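Local coordinates for protein adenylation domain (PDB 5N9X) that belongs to the ANL superfamily of AMP-binding adenylation domains and holds ATP and threonine in adjoining pockets, at residues I273-G285 against W296-M310. Sequence-based numbering, arbitrary orientation.
With ATP (adenosine-5'-triphosphate), chain D; THR (threonine), chain C.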
# COMPACT_ATOMS: atom_id res chain seq x y z
N ILE A 273 5.85 23.75 10.72
CA ILE A 273 4.76 23.93 9.80
C ILE A 273 3.40 23.68 10.48
O ILE A 273 3.27 22.80 11.34
CB ILE A 273 4.93 23.03 8.58
CG1 ILE A 273 6.24 23.38 7.87
CG2 ILE A 273 3.74 23.17 7.65
CD1 ILE A 273 6.65 22.37 6.78
N ASP A 274 2.40 24.48 10.13
CA ASP A 274 1.07 24.21 10.64
C ASP A 274 0.23 23.62 9.51
O ASP A 274 0.41 23.96 8.34
CB ASP A 274 0.43 25.48 11.22
CG ASP A 274 -0.79 25.17 12.08
OD1 ASP A 274 -0.74 24.22 12.90
OD2 ASP A 274 -1.81 25.89 11.94
N LEU A 275 -0.67 22.71 9.85
CA LEU A 275 -1.53 22.12 8.83
C LEU A 275 -3.01 22.18 9.20
O LEU A 275 -3.66 21.15 9.36
CB LEU A 275 -1.11 20.67 8.55
CG LEU A 275 0.36 20.50 8.16
CD1 LEU A 275 0.87 19.07 8.38
CD2 LEU A 275 0.59 20.95 6.75
N PRO A 276 -3.57 23.40 9.33
CA PRO A 276 -4.93 23.52 9.87
C PRO A 276 -6.02 22.86 9.01
O PRO A 276 -7.11 22.55 9.51
CB PRO A 276 -5.14 25.04 9.92
CG PRO A 276 -4.27 25.56 8.81
CD PRO A 276 -3.03 24.70 8.88
N GLU A 277 -5.73 22.64 7.73
CA GLU A 277 -6.70 22.02 6.83
C GLU A 277 -6.74 20.49 6.90
O GLU A 277 -7.72 19.87 6.44
CB GLU A 277 -6.42 22.47 5.39
CG GLU A 277 -6.41 23.99 5.23
CD GLU A 277 -6.67 24.42 3.81
OE1 GLU A 277 -7.81 24.24 3.33
OE2 GLU A 277 -5.75 24.97 3.17
N LEU A 278 -5.70 19.86 7.45
CA LEU A 278 -5.68 18.39 7.57
C LEU A 278 -6.84 17.85 8.41
O LEU A 278 -6.98 18.20 9.59
CB LEU A 278 -4.35 17.90 8.16
CG LEU A 278 -3.48 17.03 7.24
CD1 LEU A 278 -2.27 16.45 7.97
CD2 LEU A 278 -4.31 15.93 6.64
N ARG A 279 -7.66 16.99 7.81
CA ARG A 279 -8.77 16.37 8.52
C ARG A 279 -8.44 14.94 8.90
O ARG A 279 -8.79 14.50 9.98
CB ARG A 279 -10.07 16.41 7.69
CG ARG A 279 -10.51 17.78 7.24
CD ARG A 279 -11.65 17.67 6.23
NE ARG A 279 -12.87 17.18 6.84
CZ ARG A 279 -13.49 16.05 6.51
NH1 ARG A 279 -12.99 15.25 5.56
NH2 ARG A 279 -14.61 15.69 7.14
N TYR A 280 -7.77 14.23 8.00
CA TYR A 280 -7.40 12.83 8.27
C TYR A 280 -5.98 12.51 7.88
O TYR A 280 -5.52 12.87 6.80
CB TYR A 280 -8.31 11.86 7.51
CG TYR A 280 -9.76 11.80 7.92
CD1 TYR A 280 -10.15 11.05 9.02
CD2 TYR A 280 -10.73 12.45 7.17
CE1 TYR A 280 -11.50 10.97 9.40
CE2 TYR A 280 -12.07 12.38 7.51
CZ TYR A 280 -12.45 11.64 8.63
OH TYR A 280 -13.79 11.58 8.97
N VAL A 281 -5.28 11.80 8.74
CA VAL A 281 -4.08 11.12 8.31
C VAL A 281 -4.34 9.62 8.47
O VAL A 281 -4.67 9.18 9.54
CB VAL A 281 -2.84 11.54 9.08
CG1 VAL A 281 -1.59 11.15 8.32
CG2 VAL A 281 -2.86 13.04 9.29
N VAL A 282 -4.22 8.88 7.39
CA VAL A 282 -4.52 7.46 7.38
C VAL A 282 -3.22 6.74 7.22
O VAL A 282 -2.45 7.08 6.34
CB VAL A 282 -5.51 7.06 6.24
CG1 VAL A 282 -5.55 5.56 6.05
CG2 VAL A 282 -6.89 7.59 6.51
N PHE A 283 -2.96 5.77 8.09
CA PHE A 283 -1.75 4.97 8.01
C PHE A 283 -2.07 3.63 7.41
O PHE A 283 -3.13 3.05 7.72
CB PHE A 283 -1.13 4.76 9.40
CG PHE A 283 -0.83 6.03 10.13
CD1 PHE A 283 -1.84 6.70 10.82
CD2 PHE A 283 0.45 6.57 10.13
CE1 PHE A 283 -1.58 7.88 11.51
CE2 PHE A 283 0.72 7.75 10.83
CZ PHE A 283 -0.29 8.41 11.52
N GLY A 284 -1.17 3.10 6.60
CA GLY A 284 -1.31 1.74 6.15
C GLY A 284 -0.00 1.07 5.77
O GLY A 284 0.97 1.73 5.44
N GLY A 285 0.00 -0.25 5.82
CA GLY A 285 1.04 -1.01 5.16
C GLY A 285 2.14 -1.51 6.06
O GLY A 285 2.91 -2.37 5.66
N TRP A 296 3.97 13.77 16.86
CA TRP A 296 2.81 14.38 16.21
C TRP A 296 1.76 14.80 17.23
O TRP A 296 1.29 15.94 17.21
CB TRP A 296 2.18 13.43 15.22
CG TRP A 296 1.11 14.07 14.38
CD1 TRP A 296 -0.23 14.10 14.63
CD2 TRP A 296 1.30 14.75 13.13
NE1 TRP A 296 -0.89 14.76 13.63
CE2 TRP A 296 0.03 15.18 12.70
CE3 TRP A 296 2.41 15.04 12.35
CZ2 TRP A 296 -0.15 15.88 11.51
CZ3 TRP A 296 2.24 15.74 11.18
CH2 TRP A 296 0.96 16.15 10.76
N ALA A 297 1.39 13.88 18.11
CA ALA A 297 0.24 14.08 18.97
C ALA A 297 0.44 15.21 19.99
O ALA A 297 -0.51 15.87 20.38
CB ALA A 297 -0.12 12.78 19.68
N LYS A 298 1.67 15.47 20.40
CA LYS A 298 1.85 16.59 21.30
C LYS A 298 1.65 17.94 20.60
O LYS A 298 1.22 18.90 21.25
CB LYS A 298 3.23 16.54 21.96
CG LYS A 298 3.11 16.89 23.43
CD LYS A 298 4.11 17.96 23.84
CE LYS A 298 4.46 17.85 25.32
NZ LYS A 298 5.53 18.83 25.69
N ARG A 299 1.95 18.01 19.30
CA ARG A 299 1.81 19.27 18.56
C ARG A 299 0.39 19.60 18.16
O ARG A 299 -0.07 20.73 18.33
CB ARG A 299 2.67 19.30 17.30
CG ARG A 299 3.81 20.27 17.43
CD ARG A 299 3.32 21.71 17.26
NE ARG A 299 2.94 22.11 15.90
CZ ARG A 299 1.81 22.75 15.58
NH1 ARG A 299 0.90 23.01 16.50
NH2 ARG A 299 1.57 23.11 14.32
N PHE A 300 -0.30 18.60 17.61
CA PHE A 300 -1.63 18.77 17.04
C PHE A 300 -2.73 18.13 17.89
O PHE A 300 -3.91 18.35 17.66
CB PHE A 300 -1.68 18.16 15.64
CG PHE A 300 -0.65 18.69 14.71
CD1 PHE A 300 -0.79 19.95 14.13
CD2 PHE A 300 0.48 17.95 14.42
CE1 PHE A 300 0.18 20.44 13.25
CE2 PHE A 300 1.44 18.44 13.56
CZ PHE A 300 1.29 19.69 12.98
N GLY A 301 -2.34 17.30 18.84
CA GLY A 301 -3.34 16.50 19.50
C GLY A 301 -3.85 15.36 18.61
O GLY A 301 -3.20 14.97 17.63
N LEU A 302 -5.03 14.85 18.96
CA LEU A 302 -5.58 13.66 18.35
C LEU A 302 -6.97 13.94 17.80
O LEU A 302 -7.62 13.05 17.27
CB LEU A 302 -5.62 12.54 19.39
CG LEU A 302 -4.29 11.80 19.59
CD1 LEU A 302 -4.43 10.68 20.58
CD2 LEU A 302 -3.81 11.24 18.28
N ASP A 303 -7.42 15.18 17.94
CA ASP A 303 -8.76 15.60 17.51
C ASP A 303 -8.82 16.16 16.10
O ASP A 303 -9.87 16.11 15.45
CB ASP A 303 -9.33 16.63 18.48
CG ASP A 303 -9.24 16.17 19.91
OD1 ASP A 303 -10.30 15.82 20.46
OD2 ASP A 303 -8.11 16.12 20.45
N ARG A 304 -7.71 16.71 15.64
CA ARG A 304 -7.64 17.27 14.30
C ARG A 304 -6.19 17.38 13.88
O ARG A 304 -5.40 18.06 14.54
CB ARG A 304 -8.32 18.64 14.22
CG ARG A 304 -8.13 19.27 12.85
CD ARG A 304 -8.88 20.58 12.69
NE ARG A 304 -8.83 21.08 11.32
CZ ARG A 304 -9.77 20.90 10.39
NH1 ARG A 304 -9.60 21.40 9.18
NH2 ARG A 304 -10.89 20.22 10.67
N PRO A 305 -5.82 16.68 12.79
CA PRO A 305 -6.67 15.70 12.10
C PRO A 305 -6.90 14.46 12.96
O PRO A 305 -6.23 14.28 13.97
CB PRO A 305 -5.84 15.35 10.85
CG PRO A 305 -4.42 15.55 11.29
CD PRO A 305 -4.49 16.78 12.17
N HIS A 306 -7.86 13.62 12.56
CA HIS A 306 -7.94 12.28 13.14
C HIS A 306 -6.76 11.43 12.65
O HIS A 306 -6.31 11.56 11.52
CB HIS A 306 -9.27 11.59 12.79
CG HIS A 306 -10.49 12.37 13.15
ND1 HIS A 306 -10.88 12.57 14.46
CD2 HIS A 306 -11.44 12.97 12.39
CE1 HIS A 306 -12.00 13.28 14.48
NE2 HIS A 306 -12.36 13.53 13.24
N LEU A 307 -6.22 10.59 13.53
CA LEU A 307 -5.26 9.61 13.08
C LEU A 307 -5.94 8.25 13.05
O LEU A 307 -6.54 7.82 14.04
CB LEU A 307 -4.01 9.60 13.96
CG LEU A 307 -3.03 10.78 13.80
CD1 LEU A 307 -3.29 11.64 12.57
CD2 LEU A 307 -3.06 11.66 15.00
N ILE A 308 -5.89 7.61 11.88
CA ILE A 308 -6.52 6.33 11.63
C ILE A 308 -5.50 5.31 11.13
O ILE A 308 -4.85 5.49 10.09
CB ILE A 308 -7.67 6.44 10.60
CG1 ILE A 308 -8.93 7.02 11.25
CG2 ILE A 308 -8.01 5.08 10.01
CD1 ILE A 308 -8.94 8.48 11.32
N ASN A 309 -5.35 4.23 11.89
CA ASN A 309 -4.48 3.17 11.46
C ASN A 309 -5.35 2.21 10.70
O ASN A 309 -6.44 1.90 11.15
CB ASN A 309 -3.77 2.47 12.63
CG ASN A 309 -2.82 1.40 12.14
OD1 ASN A 309 -2.49 1.38 10.96
ND2 ASN A 309 -2.36 0.53 13.04
N MET A 310 -4.92 1.79 9.52
CA MET A 310 -5.69 0.78 8.78
C MET A 310 -4.81 -0.41 8.43
O MET A 310 -3.82 -0.26 7.72
CB MET A 310 -6.32 1.37 7.51
CG MET A 310 -7.34 2.47 7.79
SD MET A 310 -8.28 3.09 6.36
CE MET A 310 -9.70 1.96 6.37
PG ATP D . 2.54 -9.93 -0.17
O1G ATP D . 2.27 -10.81 1.05
O2G ATP D . 3.44 -10.55 -1.19
O3G ATP D . 1.29 -9.38 -0.84
PB ATP D . 2.94 -7.37 1.18
O1B ATP D . 2.67 -7.95 2.57
O2B ATP D . 3.77 -6.13 1.03
O3B ATP D . 3.47 -8.66 0.34
PA ATP D . 0.67 -5.89 0.58
O1A ATP D . -0.75 -6.36 0.38
O2A ATP D . 1.13 -4.64 -0.16
O3A ATP D . 1.63 -7.13 0.29
O5' ATP D . 1.07 -5.73 2.16
C5' ATP D . 0.23 -6.07 3.26
C4' ATP D . 1.07 -6.47 4.47
O4' ATP D . 1.50 -5.33 5.20
C3' ATP D . 0.39 -7.41 5.45
O3' ATP D . 0.95 -8.70 5.24
C2' ATP D . 0.74 -6.91 6.82
O2' ATP D . 1.76 -7.74 7.36
C1' ATP D . 1.33 -5.53 6.61
N9 ATP D . 0.43 -4.45 7.14
C8 ATP D . -0.42 -3.71 6.39
N7 ATP D . -1.11 -2.81 7.12
C5 ATP D . -0.69 -2.95 8.39
C6 ATP D . -1.01 -2.29 9.68
N6 ATP D . -1.92 -1.30 9.73
N1 ATP D . -0.37 -2.72 10.79
C2 ATP D . 0.52 -3.73 10.72
N3 ATP D . 0.89 -4.37 9.59
C4 ATP D . 0.32 -4.04 8.40
N THR C . -2.64 -2.37 0.91
CA THR C . -1.42 -1.68 1.36
C THR C . -0.40 -2.75 1.64
O THR C . 0.81 -2.58 1.88
CB THR C . -1.62 -0.84 2.64
OG1 THR C . -2.31 -1.63 3.64
CG2 THR C . -2.42 0.42 2.33
OXT THR C . -0.91 -3.87 1.63
O HOH W 1 -10.24 21.31 5.97
O HOH W 2 -12.94 19.70 9.15
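Val281 and Ile308 lie at the middle of a backbone ladder between strands 280-284 and 306-310: Val281 N donates to His306 O at 3.0 Å, and Val281 O takes Ile308 N. Phe283 continues it, its N giving a nearly straight bond (171°) to Ile308 O and its O receiving Met310 N. Both strands run the same way, joined by helix 290-300 in a beta-alpha-beta unit of the AMP-binding domain; strand 253-256 flanks 280-284 on its other edge. At the end of the ladder, Met310 O accepts from N6 of ATP at 3.0 Å, and Asn309 OD1 takes a weak bond from the same nitrogen.

Side chains meet on both faces of the strand pair. On one, CD1 of Leu307 sits 3.5 Å from CB of Val281, while CB of Leu307 meets the edge of the Phe283 ring. On the other, Ile308 CD1 touches the rim of the Tyr280 ring, which lies beside His306 with the ring planes 41° apart; the Tyr280 OH is hydrogen-bonded to Ser196 N. Farther back, Leu275 CD1 of the loop meets the edge of the Trp296 indole of helix 290-300 at CH2, 3.8 Å away.

Two arginines tie down the loop before strand 280-284. Arg304, extended with CG opposite its backbone N (chi1 175°), grips Pro276 O side-on with NE (2.9 Å) and NH1 (2.8 Å), while the bent Arg299 makes a salt bridge through NH2 to Asp274 OD1, 2.9 Å away, meeting the carboxylate on the anti side.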